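Vv2_1132 (Vibrio vulnificus CMCP6, PDB 5Y9S) probably regulates transcription as a tetrameric LysR-type factor, pairing a helix-turn-helix DNA-binding domain with a domain expected to recognise a small effector. Local coordinates at residues D[203-206]-D[207-211]; D[249-253]-D[254-258]; D[287-291]-D[292-296]. One frame throughout, in Å; residues are numbered along the deposited sequence.

Contacts 1 and 2 lie at the C-terminal ends of neighbouring parallel strands of one sheet, 199-205 and 248-252, and their centres lie about 15 Å apart. They touch directly: the Tyr205 ring of contact 1 reaches the backbone of contact 2, with Tyr205 CE2 3.0 Å from Trp250 O. Contact 3 opens the helix after strand 277-286 in the other half of the effector-domain fold. Its centre is about 34 Å from that of contact 1 and 32 Å from that of contact 2, with nearest atoms about 22 and 20 Å away. In LysR relatives the effector pocket lies between the two halves; contacts 1 and 2 belong to one half, contact 3 to the other.

Contact 1: D[203-206]-D[207-211]; sequences LSYS and EHTFL
Leu211 lies over one face of the Tyr205 ring, and Ser206 turns the chain between them. Leu211 CB stands 3.7 Å from the ring centroid, only 4° off the normal, a well-centred CH-pi contact. The branch continues across the ring toward the hydroxyl end: Leu211 CD1 comes within 3.5 Å of Tyr205 CE1. The backbone sets CB over the ring, and chi1 of -65°, with CG anti to the carbonyl carbon, sends the branch on so that CD1 reaches the CE1, CZ and OH end. The phenol's polar end is held elsewhere, by a hydrogen bond from or to Ser235 OG and a weak one with Trp250 O, which would be expected to restrict the ring's rotation.

Ser206 contributes mainly through its carbonyl. Thr209 OG1 donates to Ser206 O at 2.9 Å, meeting it in the carbonyl plane with a C=O...O angle of 157°. The Thr209 N to Ser206 O bond is weak, 3.4 Å long, so the hydroxyl is the firmer of the two closures of this type I turn from Ser206 to Thr209. The same OG1 is hydrogen-bonded to Ser212 N and thereby caps the helix that follows. Ser206 OG faces elsewhere, to a weak bond with Glu231 OE2. At the turn's outer side, Glu207 and His208 pack on His68 and Pro54 of a second subunit.

Strand 199-205, the turn, capped helix 210-220 and parallel strand 225-232 form a beta-alpha-beta unit, as in the periplasmic-binding-protein fold of LysR effector domains.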
loop_
_atom_site.group_PDB
_atom_site.type_symbol
_atom_site.label_atom_id
_atom_site.label_comp_id
_atom_site.label_asym_id
_atom_site.label_seq_id
_atom_site.Cartn_x
_atom_site.Cartn_y
_atom_site.Cartn_z
ATOM N N LEU D 203 -3.567 -42.838 2.509
ATOM C CA LEU D 203 -4.212 -41.564 2.178
ATOM C C LEU D 203 -4.361 -40.766 3.472
ATOM O O LEU D 203 -5.191 -41.104 4.319
ATOM C CB LEU D 203 -5.572 -41.787 1.515
ATOM C CG LEU D 203 -5.705 -42.920 0.494
ATOM C CD1 LEU D 203 -7.156 -43.431 0.428
ATOM C CD2 LEU D 203 -5.249 -42.452 -0.873
ATOM N N SER D 204 -3.573 -39.705 3.615
ATOM C CA SER D 204 -3.298 -39.096 4.910
ATOM C C SER D 204 -3.797 -37.655 4.981
ATOM O O SER D 204 -4.120 -37.019 3.970
ATOM C CB SER D 204 -1.799 -39.109 5.197
ATOM O OG SER D 204 -1.148 -38.184 4.347
ATOM N N TYR D 205 -3.824 -37.127 6.204
ATOM C CA TYR D 205 -4.194 -35.737 6.429
ATOM C C TYR D 205 -2.956 -34.852 6.426
ATOM O O TYR D 205 -1.858 -35.283 6.781
ATOM C CB TYR D 205 -4.914 -35.576 7.755
ATOM C CG TYR D 205 -6.293 -36.193 7.822
ATOM C CD1 TYR D 205 -7.408 -35.464 7.460
ATOM C CD2 TYR D 205 -6.481 -37.485 8.321
ATOM C CE1 TYR D 205 -8.682 -35.996 7.550
ATOM C CE2 TYR D 205 -7.738 -38.029 8.412
ATOM C CZ TYR D 205 -8.837 -37.281 8.028
ATOM O OH TYR D 205 -10.095 -37.818 8.114
ATOM N N SER D 206 -3.139 -33.611 5.998
ATOM C CA SER D 206 -2.079 -32.614 6.107
ATOM C C SER D 206 -1.674 -32.425 7.563
ATOM O O SER D 206 -2.484 -32.567 8.483
ATOM C CB SER D 206 -2.549 -31.290 5.518
ATOM O OG SER D 206 -3.127 -31.529 4.243
ATOM N N GLU D 207 -0.403 -32.088 7.774
ATOM C CA GLU D 207 0.104 -32.141 9.137
ATOM C C GLU D 207 -0.490 -31.065 10.021
ATOM O O GLU D 207 -0.350 -31.153 11.242
ATOM C CB GLU D 207 1.628 -32.045 9.145
ATOM C CG GLU D 207 2.184 -31.091 8.126
ATOM C CD GLU D 207 3.682 -30.962 8.236
ATOM O OE1 GLU D 207 4.288 -30.260 7.396
ATOM O OE2 GLU D 207 4.251 -31.567 9.168
ATOM N N HIS D 208 -1.175 -30.081 9.449
ATOM C CA HIS D 208 -1.670 -28.943 10.212
ATOM C C HIS D 208 -3.183 -28.986 10.397
ATOM O O HIS D 208 -3.851 -27.949 10.422
ATOM C CB HIS D 208 -1.217 -27.648 9.542
ATOM C CG HIS D 208 0.272 -27.557 9.383
ATOM N ND1 HIS D 208 1.138 -27.571 10.460
ATOM C CD2 HIS D 208 1.052 -27.487 8.277
ATOM C CE1 HIS D 208 2.383 -27.504 10.024
ATOM N NE2 HIS D 208 2.359 -27.450 8.704
ATOM N N THR D 209 -3.729 -30.179 10.530
ATOM C CA THR D 209 -5.136 -30.394 10.807
ATOM C C THR D 209 -5.265 -31.048 12.172
ATOM O O THR D 209 -4.339 -31.694 12.663
ATOM C CB THR D 209 -5.761 -31.307 9.756
ATOM O OG1 THR D 209 -5.080 -32.572 9.781
ATOM C CG2 THR D 209 -5.616 -30.709 8.383
ATOM N N PHE D 210 -6.445 -30.932 12.769
ATOM C CA PHE D 210 -6.660 -31.682 13.999
ATOM C C PHE D 210 -6.492 -33.186 13.775
ATOM O O PHE D 210 -5.874 -33.880 14.597
ATOM C CB PHE D 210 -8.039 -31.409 14.576
ATOM C CG PHE D 210 -8.362 -32.293 15.737
ATOM C CD1 PHE D 210 -7.831 -32.019 16.990
ATOM C CD2 PHE D 210 -9.154 -33.423 15.583
ATOM C CE1 PHE D 210 -8.098 -32.831 18.066
ATOM C CE2 PHE D 210 -9.442 -34.239 16.676
ATOM C CZ PHE D 210 -8.925 -33.932 17.918
ATOM N N LEU D 211 -7.031 -33.713 12.666
ATOM C CA LEU D 211 -7.087 -35.166 12.539
ATOM C C LEU D 211 -5.708 -35.768 12.358
ATOM O O LEU D 211 -5.474 -36.903 12.780
ATOM C CB LEU D 211 -8.028 -35.580 11.399
ATOM C CG LEU D 211 -9.471 -35.178 11.708
ATOM C CD1 LEU D 211 -10.357 -35.312 10.493
ATOM C CD2 LEU D 211 -9.966 -36.015 12.857
#

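Contact 2: D[249-253]-D[254-258]; sequences AWVPM and HVIEE
Met253 O receives the backbone N of Ile256 at 3.0 Å, and one residue earlier Pro252 O receives Val255 N at 3.2 Å. Both are i to i+3 bonds. The two overlapping turns carry the strand into helix 257-261, with Ile256 at the N-cap position.

Side chains fill the bend. Ile256 CG2 meets Val251 CG2 at 3.7 Å, the two side chains crossing at a slant. Ile256 CG1 lies between its own backbone N and carbonyl carbon (chi1 54°), a placement that lays it against Met253 O, 3.2 Å away. At the end of the same branch, Ile256 CD1 lies near both Val251 CG2 and the sulfur of Met253, whose chain folds back at chi2 and chi3; the Met253 SD to Ile256 CD1 separation is a looser 4.2 Å. On the far side of the turn, Pro252 CB lies 3.7 Å from His254 ND1, oblique to the imidazole ring. One face of that ring is covered directly by the next residue along the chain, with Val255 CG2 3.5 Å above the plane of His254 and displaced toward the rim.

Partners from outside the turn hold the nitrogens of the His254 ring: ND1 is hydrogen-bonded to Glu180 OE1 and NE2 to Asn112 OD1. Two oxygen partners, one of them a carboxylate, would probably favour the protonated ring.

Farther out, Glu257 forms a salt bridge with Lys116 of helix 114-120. Strand 248-252 runs between strands 199-205 and 172-186; Val255 and Ile256 pack on Val239 of helix 235-243, while His254 links the turn to Asn112 at the end of helix 107-112.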
loop_
_atom_site.group_PDB
_atom_site.type_symbol
_atom_site.label_atom_id
_atom_site.label_comp_id
_atom_site.label_asym_id
_atom_site.label_seq_id
_atom_site.Cartn_x
_atom_site.Cartn_y
_atom_site.Cartn_z
ATOM N N ALA D 249 -7.382 -45.137 4.234
ATOM C CA ALA D 249 -7.549 -43.853 4.904
ATOM C C ALA D 249 -8.129 -44.072 6.296
ATOM O O ALA D 249 -8.970 -44.959 6.496
ATOM C CB ALA D 249 -8.475 -42.932 4.098
ATOM N N TRP D 250 -7.659 -43.278 7.261
ATOM C CA TRP D 250 -8.285 -43.186 8.580
ATOM C C TRP D 250 -9.237 -41.993 8.552
ATOM O O TRP D 250 -8.810 -40.857 8.309
ATOM C CB TRP D 250 -7.240 -43.033 9.697
ATOM C CG TRP D 250 -6.759 -44.371 10.291
ATOM C CD1 TRP D 250 -7.125 -44.927 11.492
ATOM C CD2 TRP D 250 -5.849 -45.300 9.687
ATOM N NE1 TRP D 250 -6.503 -46.145 11.657
ATOM C CE2 TRP D 250 -5.706 -46.388 10.569
ATOM C CE3 TRP D 250 -5.141 -45.314 8.483
ATOM C CZ2 TRP D 250 -4.885 -47.480 10.283
ATOM C CZ3 TRP D 250 -4.316 -46.404 8.200
ATOM C CH2 TRP D 250 -4.203 -47.465 9.088
ATOM N N VAL D 251 -10.522 -42.258 8.770
ATOM C CA VAL D 251 -11.560 -41.232 8.647
ATOM C C VAL D 251 -12.574 -41.406 9.761
ATOM O O VAL D 251 -12.832 -42.516 10.251
ATOM C CB VAL D 251 -12.288 -41.300 7.286
ATOM C CG1 VAL D 251 -11.340 -40.997 6.141
ATOM C CG2 VAL D 251 -12.983 -42.664 7.104
ATOM N N PRO D 252 -13.172 -40.301 10.181
ATOM C CA PRO D 252 -14.214 -40.367 11.211
ATOM C C PRO D 252 -15.411 -41.160 10.716
ATOM O O PRO D 252 -15.774 -41.090 9.542
ATOM C CB PRO D 252 -14.573 -38.893 11.442
ATOM C CG PRO D 252 -13.356 -38.150 11.035
ATOM C CD PRO D 252 -12.748 -38.922 9.904
ATOM N N MET D 253 -16.020 -41.926 11.627
ATOM C CA MET D 253 -17.193 -42.707 11.245
ATOM C C MET D 253 -18.261 -41.842 10.601
ATOM O O MET D 253 -18.891 -42.262 9.635
ATOM C CB MET D 253 -17.803 -43.442 12.454
ATOM C CG MET D 253 -17.131 -44.742 12.839
ATOM S SD MET D 253 -17.450 -46.014 11.616
ATOM C CE MET D 253 -19.215 -46.202 11.649
ATOM N N HIS D 254 -18.484 -40.626 11.109
ATOM C CA HIS D 254 -19.657 -39.888 10.645
ATOM C C HIS D 254 -19.548 -39.454 9.185
ATOM O O HIS D 254 -20.562 -39.077 8.579
ATOM C CB HIS D 254 -19.919 -38.666 11.540
ATOM C CG HIS D 254 -19.055 -37.487 11.231
ATOM N ND1 HIS D 254 -17.861 -37.247 11.876
ATOM C CD2 HIS D 254 -19.214 -36.480 10.342
ATOM C CE1 HIS D 254 -17.323 -36.134 11.400
ATOM N NE2 HIS D 254 -18.121 -35.653 10.463
ATOM N N VAL D 255 -18.349 -39.524 8.601
ATOM C CA VAL D 255 -18.166 -39.143 7.205
ATOM C C VAL D 255 -18.476 -40.283 6.242
ATOM O O VAL D 255 -18.696 -40.027 5.052
ATOM C CB VAL D 255 -16.732 -38.599 7.028
ATOM C CG1 VAL D 255 -16.412 -38.317 5.588
ATOM C CG2 VAL D 255 -16.566 -37.323 7.843
ATOM N N ILE D 256 -18.578 -41.526 6.724
ATOM C CA ILE D 256 -18.691 -42.684 5.847
ATOM C C ILE D 256 -19.966 -43.483 6.094
ATOM O O ILE D 256 -20.057 -44.635 5.667
ATOM C CB ILE D 256 -17.463 -43.601 5.986
ATOM C CG1 ILE D 256 -17.269 -43.957 7.455
ATOM C CG2 ILE D 256 -16.238 -42.920 5.462
ATOM C CD1 ILE D 256 -16.258 -45.069 7.718
ATOM N N GLU D 257 -20.940 -42.910 6.801
ATOM C CA GLU D 257 -22.139 -43.668 7.157
ATOM C C GLU D 257 -22.797 -44.264 5.922
ATOM O O GLU D 257 -23.168 -45.442 5.917
ATOM C CB GLU D 257 -23.121 -42.770 7.911
ATOM C CG GLU D 257 -24.250 -43.514 8.622
ATOM C CD GLU D 257 -25.351 -42.581 9.140
ATOM O OE1 GLU D 257 -25.062 -41.400 9.436
ATOM O OE2 GLU D 257 -26.513 -43.031 9.248
ATOM N N GLU D 258 -22.909 -43.472 4.851
ATOM C CA GLU D 258 -23.559 -43.918 3.623
ATOM C C GLU D 258 -22.674 -44.856 2.809
ATOM O O GLU D 258 -23.181 -45.812 2.215
ATOM C CB GLU D 258 -23.959 -42.713 2.778
ATOM C CG GLU D 258 -24.787 -43.056 1.555
ATOM C CD GLU D 258 -25.426 -41.824 0.939
ATOM O OE1 GLU D 258 -24.855 -41.262 -0.027
ATOM O OE2 GLU D 258 -26.493 -41.410 1.440
#

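Contact 3: D[287-291]-D[292-296]; sequences TTNHR and AAVDQ
The guanidinium of Arg291 lies beside the first turn of helix 292-300, with methyl groups of Val294 and Ala293 set obliquely to it. This is a helix N-terminus, Arg291 at the N-cap position, in the LysR substrate-binding domain, of the periplasmic-binding-protein fold. Val294 CG2 is 3.6 Å from Arg291 NH1, and Ala293 CB is 4.0 Å from Arg291 NH2, so each terminal nitrogen has one of the two alkyl neighbours. The second flat group, the Asn289 amide, meets Val294 with its oxygen: Asn289 OD1 lies 3.8 Å from Val294 CG2, and the two side chains cross at about a right angle.

The guanidinium nitrogens and the amide nitrogen of Asn289 have partners outside the two segments. Arg291 NH1 makes a salt bridge to Asp152 and NH2 a hydrogen bond to Thr100 O, ties that join the helix start to the beginning of strand 100-105 and the approach to strand 153-157. The bend that turns the arginine's end this way falls at chi3, 30°. Asn289 ND2 is bonded to His149 ND1, but OD1 of the same amide is buried against Val294 without a polar partner in the model.

Asp295 has its own outside partner: OD1 forms a salt bridge to Arg285, within strand 277-286, coupling the helix to the strand it follows. Through its backbone, Asp295 N makes an i to i+4 bond of the first turn, to Arg291 O, at 2.9 Å and with an N-H...O angle of 165°.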
loop_
_atom_site.group_PDB
_atom_site.type_symbol
_atom_site.label_atom_id
_atom_site.label_comp_id
_atom_site.label_asym_id
_atom_site.label_seq_id
_atom_site.Cartn_x
_atom_site.Cartn_y
_atom_site.Cartn_z
ATOM N N THR D 287 -21.401 -17.613 27.065
ATOM C CA THR D 287 -22.249 -17.572 28.254
ATOM C C THR D 287 -23.086 -16.297 28.313
ATOM O O THR D 287 -24.209 -16.327 28.824
ATOM C CB THR D 287 -21.397 -17.721 29.514
ATOM O OG1 THR D 287 -20.364 -16.732 29.504
ATOM C CG2 THR D 287 -20.750 -19.108 29.567
ATOM N N THR D 288 -22.578 -15.184 27.769
ATOM C CA THR D 288 -23.263 -13.894 27.741
ATOM C C THR D 288 -24.164 -13.696 26.518
ATOM O O THR D 288 -24.533 -12.556 26.225
ATOM C CB THR D 288 -22.244 -12.746 27.785
ATOM O OG1 THR D 288 -21.444 -12.748 26.593
ATOM C CG2 THR D 288 -21.334 -12.869 28.985
ATOM N N ASN D 289 -24.518 -14.753 25.791
ATOM C CA ASN D 289 -25.330 -14.637 24.579
ATOM C C ASN D 289 -26.640 -15.369 24.823
ATOM O O ASN D 289 -26.666 -16.606 24.870
ATOM C CB ASN D 289 -24.599 -15.207 23.363
ATOM C CG ASN D 289 -25.381 -15.041 22.065
ATOM O OD1 ASN D 289 -26.346 -15.763 21.798
ATOM N ND2 ASN D 289 -24.940 -14.107 21.235
ATOM N N HIS D 290 -27.721 -14.616 24.976
ATOM C CA HIS D 290 -29.046 -15.178 25.215
ATOM C C HIS D 290 -29.977 -14.712 24.101
ATOM O O HIS D 290 -30.812 -13.828 24.297
ATOM C CB HIS D 290 -29.569 -14.777 26.613
ATOM C CG HIS D 290 -28.571 -14.983 27.712
ATOM N ND1 HIS D 290 -27.715 -13.988 28.137
ATOM C CD2 HIS D 290 -28.275 -16.077 28.455
ATOM C CE1 HIS D 290 -26.945 -14.457 29.103
ATOM N NE2 HIS D 290 -27.263 -15.723 29.313
ATOM N N ARG D 291 -29.820 -15.297 22.922
ATOM C CA ARG D 291 -30.782 -15.135 21.845
ATOM C C ARG D 291 -31.642 -16.390 21.798
ATOM O O ARG D 291 -31.123 -17.508 21.896
ATOM C CB ARG D 291 -30.083 -14.896 20.504
ATOM C CG ARG D 291 -28.981 -13.817 20.549
ATOM C CD ARG D 291 -28.406 -13.506 19.161
ATOM N NE ARG D 291 -29.425 -13.711 18.143
ATOM C CZ ARG D 291 -29.264 -14.418 17.032
ATOM N NH1 ARG D 291 -28.093 -14.988 16.742
ATOM N NH2 ARG D 291 -30.286 -14.545 16.204
ATOM N N ALA D 292 -32.953 -16.207 21.669
ATOM C CA ALA D 292 -33.841 -17.363 21.698
ATOM C C ALA D 292 -33.612 -18.283 20.504
ATOM O O ALA D 292 -33.804 -19.502 20.616
ATOM C CB ALA D 292 -35.298 -16.914 21.759
ATOM N N ALA D 293 -33.201 -17.728 19.361
ATOM C CA ALA D 293 -32.858 -18.583 18.233
ATOM C C ALA D 293 -31.669 -19.473 18.576
ATOM O O ALA D 293 -31.666 -20.670 18.267
ATOM C CB ALA D 293 -32.576 -17.732 16.994
ATOM N N VAL D 294 -30.663 -18.915 19.246
ATOM C CA VAL D 294 -29.507 -19.716 19.622
ATOM C C VAL D 294 -29.894 -20.766 20.662
ATOM O O VAL D 294 -29.491 -21.931 20.567
ATOM C CB VAL D 294 -28.371 -18.806 20.116
ATOM C CG1 VAL D 294 -27.153 -19.631 20.475
ATOM C CG2 VAL D 294 -28.037 -17.805 19.054
ATOM N N ASP D 295 -30.701 -20.383 21.653
ATOM C CA ASP D 295 -31.138 -21.356 22.651
ATOM C C ASP D 295 -31.971 -22.462 22.014
ATOM O O ASP D 295 -31.727 -23.650 22.253
ATOM C CB ASP D 295 -31.910 -20.660 23.769
ATOM C CG ASP D 295 -31.042 -20.394 24.987
ATOM O OD1 ASP D 295 -30.492 -21.377 25.548
ATOM O OD2 ASP D 295 -30.894 -19.205 25.363
ATOM N N GLN D 296 -32.946 -22.098 21.176
ATOM C CA GLN D 296 -33.749 -23.136 20.532
ATOM C C GLN D 296 -32.858 -24.127 19.799
ATOM O O GLN D 296 -33.087 -25.341 19.854
ATOM C CB GLN D 296 -34.760 -22.519 19.569
ATOM C CG GLN D 296 -35.932 -21.824 20.231
ATOM C CD GLN D 296 -36.809 -21.105 19.220
ATOM O OE1 GLN D 296 -36.438 -20.965 18.056
ATOM N NE2 GLN D 296 -37.974 -20.649 19.659
#